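PDB 2YHG: cellulose-binding protein from Saccharophagus degradans, which probably binds polysaccharides and may hydrolyse glycosidic bonds; this part holds its nucleoside hydrolase-like and C-terminal domains. Local coordinates for residues Met112-Arg115 against Gly120-Gly123; Leu133-Val138 against Ala158-Lys163; Pro145-Cys150 against Phe248-Asn253; Trp194-Lys197 against Ile203-Arg206; Gly277-Ser282 against Gly286-Tyr291. One frame throughout, in Å; residues are numbered along the deposited sequence.

Interaction 1 (Met112-Arg115 against Gly120-Gly123). With EDO (1,2-ethanediol), chain J.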
# COMPACT_ATOMS: atom_id res chain seq x y z
N MET A 112 -14.18 12.35 10.59
CA MET A 112 -13.22 12.70 11.60
C MET A 112 -12.83 11.51 12.45
O MET A 112 -13.69 10.76 12.91
CB MET A 112 -13.78 13.77 12.50
CG MET A 112 -14.02 15.11 11.82
SD MET A 112 -12.55 15.93 11.19
CE MET A 112 -11.65 16.27 12.69
N GLY A 113 -11.55 11.40 12.75
CA GLY A 113 -11.01 10.51 13.76
C GLY A 113 -10.74 11.25 15.05
O GLY A 113 -11.44 12.20 15.40
N GLN A 114 -9.71 10.83 15.77
CA GLN A 114 -9.42 11.50 17.05
C GLN A 114 -9.00 12.94 16.75
O GLN A 114 -8.20 13.20 15.83
CB GLN A 114 -8.31 10.81 17.83
CG GLN A 114 -8.50 9.31 18.04
CD GLN A 114 -9.90 8.95 18.49
OE1 GLN A 114 -10.70 8.43 17.71
NE2 GLN A 114 -10.21 9.21 19.73
N ARG A 115 -9.48 13.87 17.58
CA ARG A 115 -9.22 15.30 17.40
C ARG A 115 -8.05 15.79 18.23
O ARG A 115 -7.63 16.93 18.04
CB ARG A 115 -10.46 16.12 17.70
CG ARG A 115 -11.58 15.84 16.74
CD ARG A 115 -12.82 16.67 17.06
NE ARG A 115 -13.39 16.32 18.36
CZ ARG A 115 -14.15 17.13 19.08
NH1 ARG A 115 -14.38 18.35 18.66
NH2 ARG A 115 -14.77 16.67 20.16
N GLY A 120 -3.34 10.33 24.73
CA GLY A 120 -4.09 11.33 25.48
C GLY A 120 -5.47 11.61 24.91
O GLY A 120 -6.27 12.25 25.59
N ASP A 121 -5.79 11.11 23.72
CA ASP A 121 -7.12 11.16 23.20
C ASP A 121 -7.70 9.79 22.94
O ASP A 121 -8.53 9.62 22.02
CB ASP A 121 -7.22 12.08 21.99
CG ASP A 121 -8.62 12.55 21.74
OD1 ASP A 121 -9.38 12.72 22.70
OD2 ASP A 121 -8.94 12.78 20.56
N VAL A 122 -7.31 8.83 23.76
CA VAL A 122 -7.84 7.47 23.71
C VAL A 122 -8.46 7.16 25.07
O VAL A 122 -7.85 7.47 26.12
CB VAL A 122 -6.76 6.44 23.33
CG1 VAL A 122 -7.25 5.04 23.49
CG2 VAL A 122 -6.30 6.72 21.92
N GLY A 123 -9.62 6.50 25.06
CA GLY A 123 -10.24 6.04 26.27
C GLY A 123 -11.70 6.38 26.36
O GLY A 123 -12.41 6.56 25.35
C1 EDO J . -12.26 12.34 20.03
O1 EDO J . -11.36 13.40 19.77
C2 EDO J . -13.31 12.28 18.97
O2 EDO J . -14.00 13.52 18.92
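Gln114 and Asp121 carry this contact between two parts of one loop. The amide nitrogen NE2 of Gln114 donates to the backbone O of Asp121 at 2.9 Å. The donor meets that oxygen almost head-on, with a C=O...N angle of 174°. The acceptor sits 16° out of the Gln114 amide plane, so the bond is slightly tilted. Gln114 bends at its second torsion (chi2 -46°), and this fold in the chain turns the amide to the Asp121 carbonyl. Its CB also lies 3.4 Å from OD2 of Asp121. The same carboxylate oxygen takes a weak hydrogen bond from the backbone N of Arg115, at 3.2 Å.

A molecule of 1,2-ethanediol, probably from the crystallisation liquor, joins the two sides. Its O1 accepts from Arg115 N at 2.9 Å and donates to Asp121 OD2 at 2.6 Å. Its O2 accepts from Arg115 NE at the edge of the guanidinium group.

The second shell fixes the glutamine amide. OE1 of Gln114 is hydrogen-bonded to Ser128 OG, and NE2 has a second acceptor in Lys126 O. Gly116 N binds Asp121 OD2 as well. The Gln114 side chain is about 10 Å from that of the calcium ligand Asp36. In this alpha/beta domain the closed loop runs from strand 110-112, at one edge of the parallel sheet, to helix 129-139. Gln114 and Asp121 both touch Asn155 of helix 155-167.

Interaction 2 (Leu133-Val138 against Ala158-Lys163)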
# COMPACT_ATOMS: atom_id res chain seq x y z
N LEU A 133 -15.76 3.62 12.59
CA LEU A 133 -15.69 3.13 11.22
C LEU A 133 -14.71 1.96 11.13
O LEU A 133 -14.98 0.95 10.48
CB LEU A 133 -15.30 4.29 10.28
CG LEU A 133 -15.15 3.99 8.78
CD1 LEU A 133 -15.14 5.28 8.01
CD2 LEU A 133 -13.82 3.25 8.46
N ILE A 134 -13.56 2.07 11.79
CA ILE A 134 -12.60 1.01 11.81
C ILE A 134 -13.20 -0.24 12.44
O ILE A 134 -13.03 -1.35 11.94
CB ILE A 134 -11.28 1.45 12.48
CG1 ILE A 134 -10.60 2.51 11.65
CG2 ILE A 134 -10.38 0.26 12.74
CD1 ILE A 134 -9.49 3.24 12.38
N ILE A 135 -13.84 -0.10 13.60
CA ILE A 135 -14.48 -1.25 14.24
C ILE A 135 -15.44 -1.95 13.28
O ILE A 135 -15.42 -3.17 13.13
CB ILE A 135 -15.19 -0.87 15.54
CG1 ILE A 135 -14.18 -0.33 16.58
CG2 ILE A 135 -15.96 -2.05 16.11
CD1 ILE A 135 -14.82 0.20 17.83
N ALA A 136 -16.29 -1.15 12.64
CA ALA A 136 -17.29 -1.73 11.75
C ALA A 136 -16.66 -2.46 10.59
O ALA A 136 -17.13 -3.53 10.16
CB ALA A 136 -18.25 -0.67 11.26
N ALA A 137 -15.57 -1.93 10.06
CA ALA A 137 -14.89 -2.57 8.94
C ALA A 137 -14.26 -3.88 9.35
O ALA A 137 -14.38 -4.90 8.66
CB ALA A 137 -13.82 -1.64 8.37
N VAL A 138 -13.59 -3.91 10.49
CA VAL A 138 -12.97 -5.14 10.97
C VAL A 138 -14.02 -6.18 11.28
O VAL A 138 -13.82 -7.37 11.01
CB VAL A 138 -12.06 -4.87 12.16
CG1 VAL A 138 -11.51 -6.19 12.73
CG2 VAL A 138 -10.91 -3.92 11.76
N ALA A 158 -5.97 3.06 17.62
CA ALA A 158 -5.87 2.69 19.04
C ALA A 158 -7.23 2.87 19.74
O ALA A 158 -7.58 2.02 20.56
CB ALA A 158 -4.79 3.48 19.73
N GLN A 159 -7.98 3.91 19.42
CA GLN A 159 -9.29 4.09 20.07
C GLN A 159 -10.22 2.92 19.69
O GLN A 159 -10.96 2.40 20.53
CB GLN A 159 -9.93 5.41 19.69
CG GLN A 159 -11.32 5.60 20.25
CD GLN A 159 -11.34 5.72 21.77
OE1 GLN A 159 -10.32 5.99 22.39
NE2 GLN A 159 -12.52 5.52 22.39
N ALA A 160 -10.19 2.50 18.43
CA ALA A 160 -11.01 1.37 17.97
C ALA A 160 -10.65 0.12 18.78
O ALA A 160 -11.52 -0.58 19.30
CB ALA A 160 -10.77 1.14 16.50
N VAL A 161 -9.36 -0.21 18.82
CA VAL A 161 -8.92 -1.42 19.53
C VAL A 161 -9.21 -1.30 21.04
O VAL A 161 -9.67 -2.26 21.65
CB VAL A 161 -7.41 -1.68 19.25
CG1 VAL A 161 -6.88 -2.78 20.16
CG2 VAL A 161 -7.17 -1.99 17.80
N TRP A 162 -8.97 -0.13 21.62
CA TRP A 162 -9.25 0.09 23.02
C TRP A 162 -10.72 -0.18 23.33
O TRP A 162 -11.06 -0.84 24.33
CB TRP A 162 -8.85 1.51 23.46
CG TRP A 162 -9.07 1.74 24.89
CD1 TRP A 162 -8.20 1.46 25.91
CD2 TRP A 162 -10.26 2.23 25.50
NE1 TRP A 162 -8.79 1.73 27.11
CE2 TRP A 162 -10.05 2.21 26.90
CE3 TRP A 162 -11.48 2.66 25.02
CZ2 TRP A 162 -11.02 2.58 27.81
CZ3 TRP A 162 -12.45 3.02 25.93
CH2 TRP A 162 -12.23 2.93 27.30
N LYS A 163 -11.60 0.33 22.48
CA LYS A 163 -13.02 0.14 22.72
C LYS A 163 -13.39 -1.35 22.64
O LYS A 163 -14.15 -1.85 23.47
CB LYS A 163 -13.86 0.95 21.72
CG LYS A 163 -15.38 0.67 21.84
CD LYS A 163 -16.15 1.55 20.90
CE LYS A 163 -17.63 1.36 21.04
NZ LYS A 163 -18.33 2.31 20.13
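Ile134 and Ile135 of helix 129-139 pack against Ala160 and Lys163 of helix 155-167. Strand 146-150 of the parallel sheet lies between the two helices in the chain, in the alpha/beta layout of the nucleoside hydrolase-like domain. The axes of segments 133-138 and 158-163 approach to 9.1 Å and cross at -64°. The backbones come nearest at Ile135 and Ala160, whose CA atoms are 5.7 Å apart.

The polar bonds of Lys163 go outside the two segments: NZ forms a salt bridge with Asp127 and a hydrogen bond with Asn132 OD1. These two partners probably steady the long chain, whose aliphatic part is used here.

The contacts between the segments are apolar and form two clusters. The first centres on the methyl group of Ala160. Its CB meets CG1 of Ile135 at 3.7 Å and CG2 of Ile134 at 3.9 Å. The two isoleucines converge on the one methyl group. Ile134 also touches Ile32 of strand 30-35, so it links the helix pair to the sheet.

The second cluster is between Ile135 and Lys163. Their side chains cross at about a right angle. CG1 of Ile135 lies anti to its own carbonyl carbon (chi1 -63°), and the chain continues outward to CD1. That terminal methyl rests on Lys163 CD at 3.6 Å.

Interaction 3 (Pro145-Cys150 against Phe248-Asn253)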
# COMPACT_ATOMS: atom_id res chain seq x y z
N PRO A 145 -8.70 -9.34 5.23
CA PRO A 145 -8.33 -8.48 6.33
C PRO A 145 -8.43 -7.02 5.92
O PRO A 145 -8.53 -6.69 4.74
CB PRO A 145 -6.89 -8.89 6.60
CG PRO A 145 -6.41 -9.53 5.38
CD PRO A 145 -7.57 -10.10 4.68
N VAL A 146 -8.38 -6.14 6.91
CA VAL A 146 -8.34 -4.76 6.57
C VAL A 146 -7.16 -4.05 7.17
O VAL A 146 -6.70 -4.30 8.30
CB VAL A 146 -9.65 -4.09 6.89
CG1 VAL A 146 -9.93 -4.23 8.33
CG2 VAL A 146 -9.68 -2.64 6.42
N TRP A 147 -6.55 -3.24 6.31
CA TRP A 147 -5.44 -2.39 6.67
C TRP A 147 -5.95 -1.07 7.19
O TRP A 147 -6.83 -0.46 6.58
CB TRP A 147 -4.53 -2.13 5.49
CG TRP A 147 -3.76 -3.32 5.09
CD1 TRP A 147 -4.21 -4.38 4.35
CD2 TRP A 147 -2.45 -3.66 5.52
NE1 TRP A 147 -3.26 -5.36 4.31
CE2 TRP A 147 -2.17 -4.95 5.02
CE3 TRP A 147 -1.49 -3.02 6.31
CZ2 TRP A 147 -0.97 -5.60 5.30
CZ3 TRP A 147 -0.29 -3.65 6.56
CH2 TRP A 147 -0.05 -4.95 6.06
N ALA A 148 -5.37 -0.62 8.29
CA ALA A 148 -5.55 0.75 8.76
C ALA A 148 -4.19 1.40 8.81
O ALA A 148 -3.25 0.80 9.32
CB ALA A 148 -6.28 0.82 10.10
N THR A 149 -4.07 2.61 8.28
CA THR A 149 -2.79 3.24 8.14
C THR A 149 -2.69 4.50 8.97
O THR A 149 -3.69 5.17 9.29
CB THR A 149 -2.45 3.52 6.69
OG1 THR A 149 -3.24 4.65 6.28
CG2 THR A 149 -2.72 2.30 5.80
N CYS A 150 -1.45 4.87 9.28
CA CYS A 150 -1.13 6.08 10.03
C CYS A 150 -0.26 6.98 9.17
O CYS A 150 0.96 6.81 9.08
CB CYS A 150 -0.39 5.74 11.34
SG CYS A 150 -1.05 4.25 12.11
N PHE A 248 -0.10 3.17 1.13
CA PHE A 248 -1.00 2.48 0.20
C PHE A 248 -0.29 1.81 -0.95
O PHE A 248 -0.84 0.85 -1.49
CB PHE A 248 -2.17 3.34 -0.32
CG PHE A 248 -1.77 4.60 -1.00
CD1 PHE A 248 -1.55 5.76 -0.27
CD2 PHE A 248 -1.69 4.68 -2.39
CE1 PHE A 248 -1.21 6.94 -0.89
CE2 PHE A 248 -1.29 5.85 -3.01
CZ PHE A 248 -1.09 6.99 -2.25
N LEU A 249 0.91 2.20 -1.33
CA LEU A 249 1.59 1.47 -2.39
C LEU A 249 1.85 0.03 -1.95
O LEU A 249 1.93 -0.86 -2.82
CB LEU A 249 2.90 2.13 -2.81
CG LEU A 249 2.79 3.54 -3.36
CD1 LEU A 249 4.17 3.96 -3.88
CD2 LEU A 249 1.72 3.63 -4.44
N HIS A 250 1.97 -0.24 -0.66
CA HIS A 250 2.15 -1.60 -0.15
C HIS A 250 1.06 -2.53 -0.69
O HIS A 250 1.35 -3.72 -0.92
CB HIS A 250 2.12 -1.52 1.38
CG HIS A 250 2.48 -2.79 2.05
ND1 HIS A 250 3.62 -3.49 1.75
CD2 HIS A 250 1.83 -3.46 3.03
CE1 HIS A 250 3.63 -4.57 2.50
NE2 HIS A 250 2.57 -4.58 3.30
N MET A 251 -0.16 -2.03 -0.84
CA MET A 251 -1.32 -2.79 -1.22
C MET A 251 -1.75 -2.56 -2.67
O MET A 251 -2.85 -2.97 -3.05
CB MET A 251 -2.49 -2.53 -0.28
CG MET A 251 -2.13 -2.54 1.20
SD MET A 251 -1.73 -0.83 1.72
CE MET A 251 -1.46 -0.99 3.45
N ALA A 252 -0.92 -1.94 -3.49
CA ALA A 252 -1.30 -1.54 -4.83
C ALA A 252 -1.34 -2.68 -5.83
O ALA A 252 -1.91 -2.49 -6.91
CB ALA A 252 -0.35 -0.47 -5.33
N ASN A 253 -0.61 -3.77 -5.58
CA ASN A 253 -0.30 -4.74 -6.59
C ASN A 253 -0.45 -6.16 -6.09
O ASN A 253 0.53 -6.83 -5.74
CB ASN A 253 1.14 -4.58 -7.09
CG ASN A 253 1.41 -3.25 -7.69
OD1 ASN A 253 0.98 -2.95 -8.79
ND2 ASN A 253 2.21 -2.45 -7.01
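Met251 and Trp147 bury the most surface here, and His250 adds a smaller share. Trp147 is on strand 146-150, inside the parallel sheet. Met251 and His250 lie in the type I beta turn Leu249-Ala252, at the C-terminal side of helix 246-249. The contact packs this turn on the sheet near the calcium ligand Trp151.

The methionine lies over one face of the indole. Its CG is 4.2 Å from the centroid of the five-membered ring, nearly on the ring normal. Its SD stands above the same ring at 4.9 Å, a Met-aromatic contact. The chain bends at chi2 (92°), which carries CE back over the indole. This methyl lies 3.5 Å from Trp147 CE3, and also reaches Thr149 CG2.

His250 turns its edge to the six-membered ring of Trp147. The planes are 80° apart and the centroids 5.2 Å, an offset edge-to-face pair. His250 NE2 is 3.8 Å from Trp147 CH2, yet its hydrogen-bond partner is Pro259 O. The imidazole also meets the ring of Tyr183 in the next strand.

This is a buried apolar and aromatic cluster. Since NE2 is bonded to the Pro259 carbonyl, that nitrogen probably carries a proton, and the bond would hold the imidazole edge against the indole.

Interaction 4 (Trp194-Lys197 against Ile203-Arg206)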
# COMPACT_ATOMS: atom_id res chain seq x y z
N TRP A 194 1.74 1.97 21.65
CA TRP A 194 0.84 1.29 22.58
C TRP A 194 0.22 0.05 21.92
O TRP A 194 0.15 -1.02 22.53
CB TRP A 194 -0.23 2.25 23.05
CG TRP A 194 -1.22 1.65 23.99
CD1 TRP A 194 -1.13 1.56 25.36
CD2 TRP A 194 -2.49 1.12 23.64
NE1 TRP A 194 -2.24 0.95 25.88
CE2 TRP A 194 -3.11 0.68 24.85
CE3 TRP A 194 -3.22 1.06 22.46
CZ2 TRP A 194 -4.38 0.12 24.87
CZ3 TRP A 194 -4.51 0.54 22.49
CH2 TRP A 194 -5.07 0.06 23.69
N LEU A 195 -0.18 0.19 20.65
CA LEU A 195 -0.73 -0.95 19.93
C LEU A 195 0.27 -2.08 19.78
O LEU A 195 -0.04 -3.25 20.04
CB LEU A 195 -1.23 -0.54 18.54
CG LEU A 195 -2.56 0.21 18.48
CD1 LEU A 195 -2.75 0.86 17.13
CD2 LEU A 195 -3.71 -0.72 18.81
N ALA A 196 1.48 -1.76 19.32
CA ALA A 196 2.49 -2.80 19.07
C ALA A 196 2.87 -3.51 20.37
O ALA A 196 3.09 -4.72 20.36
CB ALA A 196 3.70 -2.18 18.41
N LYS A 197 2.95 -2.77 21.46
CA LYS A 197 3.31 -3.35 22.75
C LYS A 197 2.18 -4.23 23.28
O LYS A 197 2.44 -5.32 23.83
CB LYS A 197 3.62 -2.21 23.73
CG LYS A 197 3.88 -2.64 25.17
CD LYS A 197 5.04 -3.60 25.29
CE LYS A 197 5.52 -3.70 26.73
NZ LYS A 197 6.65 -4.62 26.85
N ILE A 203 -0.30 -7.58 13.17
CA ILE A 203 0.70 -7.28 12.17
C ILE A 203 0.85 -5.76 12.10
O ILE A 203 -0.10 -5.06 11.81
CB ILE A 203 0.31 -7.86 10.79
CG1 ILE A 203 0.30 -9.39 10.86
CG2 ILE A 203 1.26 -7.36 9.72
CD1 ILE A 203 -0.31 -10.05 9.63
N TYR A 204 2.05 -5.28 12.38
CA TYR A 204 2.30 -3.84 12.58
C TYR A 204 3.63 -3.50 11.92
O TYR A 204 4.67 -4.03 12.30
CB TYR A 204 2.34 -3.51 14.08
CG TYR A 204 2.39 -2.05 14.39
CD1 TYR A 204 3.50 -1.28 14.07
CD2 TYR A 204 1.32 -1.43 14.99
CE1 TYR A 204 3.51 0.08 14.32
CE2 TYR A 204 1.33 -0.07 15.23
CZ TYR A 204 2.42 0.69 14.90
OH TYR A 204 2.39 2.03 15.18
N ILE A 205 3.56 -2.62 10.93
CA ILE A 205 4.72 -2.07 10.24
C ILE A 205 4.92 -0.63 10.66
O ILE A 205 3.97 0.16 10.62
CB ILE A 205 4.49 -2.09 8.70
CG1 ILE A 205 4.40 -3.52 8.17
CG2 ILE A 205 5.56 -1.27 7.98
CD1 ILE A 205 3.85 -3.61 6.78
N ARG A 206 6.13 -0.26 11.09
CA ARG A 206 6.54 1.14 11.22
C ARG A 206 7.60 1.39 10.16
O ARG A 206 8.76 1.02 10.34
CB ARG A 206 7.01 1.51 12.63
CG ARG A 206 7.45 2.94 12.78
CD ARG A 206 7.71 3.39 14.21
NE ARG A 206 6.46 3.60 14.92
CZ ARG A 206 6.37 3.99 16.19
NH1 ARG A 206 7.44 4.00 16.98
NH2 ARG A 206 5.19 4.36 16.69
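Helix 190-198 runs beside strand 203-207, and the backbones come closest at Ala196 and Tyr204, with CA atoms 6.6 Å apart. The two elements are the last parts of a beta-alpha-beta unit formed by strand 180-185, helix 190-198 and strand 203-207. Strand 203-207 is the last parallel strand at one end of the sheet, and its backbone also bonds to Tyr297 of strand 295-298.

Tyr204 fills the space between helix and strand. Its CG is anti to the backbone N (chi1 -171°), which carries the ring toward the helix. Ala196 sets its methyl over the face of this ring, a CH-pi contact. The approach is 12° off the ring normal. Leu195 adds its CB, 4.2 Å from Tyr204 CE2, and approaches the ring obliquely.

Leu195 also packs on Ile157 and Val161 of helix 155-167. Met296 of strand 295-298 touches both Ala196 and Tyr204. The phenol end of Tyr204 is held: its OH is hydrogen-bonded to Asp184 OD2, and Arg206 NE forms a salt bridge with the same oxygen. These bonds probably limit how far the ring can swing away from the helix.

Ala196 CB sits 4.2 Å from the centroid of the Tyr204 ring, over its centre.

Interaction 5 (Gly277-Ser282 against Gly286-Tyr291)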
# COMPACT_ATOMS: atom_id res chain seq x y z
N GLY A 277 12.21 -1.67 19.67
CA GLY A 277 12.37 -0.30 20.04
C GLY A 277 12.46 0.67 18.89
O GLY A 277 13.09 1.72 19.00
N VAL A 278 11.77 0.39 17.79
CA VAL A 278 11.81 1.27 16.60
C VAL A 278 11.22 2.63 17.01
O VAL A 278 10.04 2.72 17.38
CB VAL A 278 11.04 0.69 15.42
CG1 VAL A 278 11.09 1.64 14.24
CG2 VAL A 278 11.62 -0.64 15.00
N ARG A 279 12.01 3.68 16.97
CA ARG A 279 11.59 4.98 17.47
C ARG A 279 10.87 5.81 16.42
O ARG A 279 11.24 5.79 15.24
CB ARG A 279 12.79 5.75 18.02
CG ARG A 279 13.51 5.07 19.18
CD ARG A 279 12.60 4.74 20.33
NE ARG A 279 13.35 4.29 21.50
CZ ARG A 279 12.94 3.38 22.39
NH1 ARG A 279 11.87 2.64 22.19
NH2 ARG A 279 13.62 3.23 23.53
N GLY A 280 9.90 6.56 16.89
CA GLY A 280 9.16 7.50 16.06
C GLY A 280 9.93 8.78 15.81
O GLY A 280 11.10 8.92 16.16
N MET A 281 9.25 9.72 15.19
CA MET A 281 9.84 10.98 14.81
C MET A 281 10.14 11.86 16.01
O MET A 281 9.68 11.65 17.12
CB MET A 281 8.91 11.70 13.84
CG MET A 281 8.64 10.91 12.57
SD MET A 281 7.77 11.79 11.26
CE MET A 281 9.14 12.69 10.53
N SER A 282 10.90 12.93 15.74
CA SER A 282 11.43 13.77 16.82
C SER A 282 10.34 14.46 17.63
O SER A 282 10.55 14.71 18.81
CB SER A 282 12.37 14.81 16.25
OG SER A 282 11.67 15.70 15.41
N GLY A 286 11.19 10.47 23.35
CA GLY A 286 11.05 10.01 24.73
C GLY A 286 9.79 9.19 24.99
O GLY A 286 9.70 8.55 26.03
N GLU A 287 8.79 9.25 24.10
CA GLU A 287 7.50 8.63 24.36
C GLU A 287 7.51 7.14 24.09
O GLU A 287 6.78 6.41 24.75
CB GLU A 287 6.42 9.31 23.56
CG GLU A 287 6.21 10.77 23.94
CD GLU A 287 5.19 11.48 23.12
OE1 GLU A 287 4.37 10.84 22.44
OE2 GLU A 287 5.17 12.73 23.16
N ASP A 288 8.25 6.68 23.09
CA ASP A 288 8.25 5.25 22.78
C ASP A 288 8.86 4.43 23.93
O ASP A 288 8.43 3.29 24.15
CB ASP A 288 9.13 4.96 21.55
CG ASP A 288 8.56 5.42 20.20
OD1 ASP A 288 7.51 4.91 19.77
OD2 ASP A 288 9.24 6.26 19.57
N ALA A 289 9.88 4.95 24.60
CA ALA A 289 10.70 4.16 25.48
C ALA A 289 9.92 3.56 26.63
O ALA A 289 10.31 2.51 27.17
CB ALA A 289 11.87 4.98 26.02
N VAL A 290 8.83 4.20 27.05
CA VAL A 290 8.06 3.68 28.16
C VAL A 290 7.42 2.33 27.83
O VAL A 290 7.06 1.59 28.75
CB VAL A 290 7.01 4.68 28.67
CG1 VAL A 290 7.67 5.99 29.06
CG2 VAL A 290 5.85 4.84 27.68
N TYR A 291 7.29 2.01 26.54
CA TYR A 291 6.73 0.77 26.09
C TYR A 291 7.75 -0.33 25.90
O TYR A 291 7.40 -1.44 25.52
CB TYR A 291 5.98 1.00 24.78
CG TYR A 291 4.80 1.92 24.94
CD1 TYR A 291 3.65 1.48 25.55
CD2 TYR A 291 4.86 3.23 24.52
CE1 TYR A 291 2.57 2.33 25.74
CE2 TYR A 291 3.78 4.10 24.70
CZ TYR A 291 2.64 3.63 25.32
OH TYR A 291 1.56 4.45 25.55
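Asp288 and Arg279 are brought together by their side-chain torsions. In Asp288, CG lies anti to the carbonyl carbon (chi1 -72°), and the carboxylate reaches across to the backbone at Gly280. In Arg279 the chain bends at chi2 (-56°), which carries the guanidinium back to the other segment. Both segments belong to one irregular loop between strands 273-276 and 295-298. The second ends in a short 3-10 turn at residues 289-291.

The main link is a hydrogen bond from Gly280 N to Asp288 OD2, 2.8 Å long and nearly straight. The N-H comes in on the syn side of the oxygen, tilted out of the carboxylate plane. The neighbouring CA of Arg279 is 3.4 Å from the same OD2.

The arginine makes no ion pair with this aspartate: Arg279 NE and Asp288 OD2 are 4.9 Å apart. The two chains slide past each other in opposite directions. Their guanidinium and carboxylate planes are nearly parallel, 4° apart, although the charged atoms do not meet. Arg279 NH1 instead forms a salt bridge with Asp292 and a hydrogen bond with Tyr294 OH. The other oxygen of Asp288, OD1, is hydrogen-bonded to Thr193 OG1 and forms a salt bridge with Arg206 NH1. Both carboxylate oxygens are thus bonded, and the Arg206 charge would probably favour the ionised form.

Ala289 lies over one face of the guanidinium. Its CA is 3.9 Å from Arg279 CZ, and its CB touches Arg279 NH2 at 3.5 Å.

Interactions 1 to 4 all lie in the nucleoside hydrolase-like domain. Interactions 1 and 2 meet through Gln159, whose OE1 accepts from Gly123 N at 2.8 Å. Interaction 2 touches interaction 4 where Val161 packs on Leu195, and interaction 3 where Val138 CG2 is 3.6 Å from Val146 CG1. Interactions 3 and 4 share the parallel sheet and meet at Ile205 and His250. Interaction 4 joins interaction 5 by a salt bridge, Arg206 NH1 to Asp288 OD1 at 2.9 Å. Interaction 3 lies close to the calcium site of Asp36, Asp43, Trp151 and Asp244, with the Thr149 side chain about 9 Å from the ion. The Tyr204 side chain of interaction 4 is about 13 Å from it.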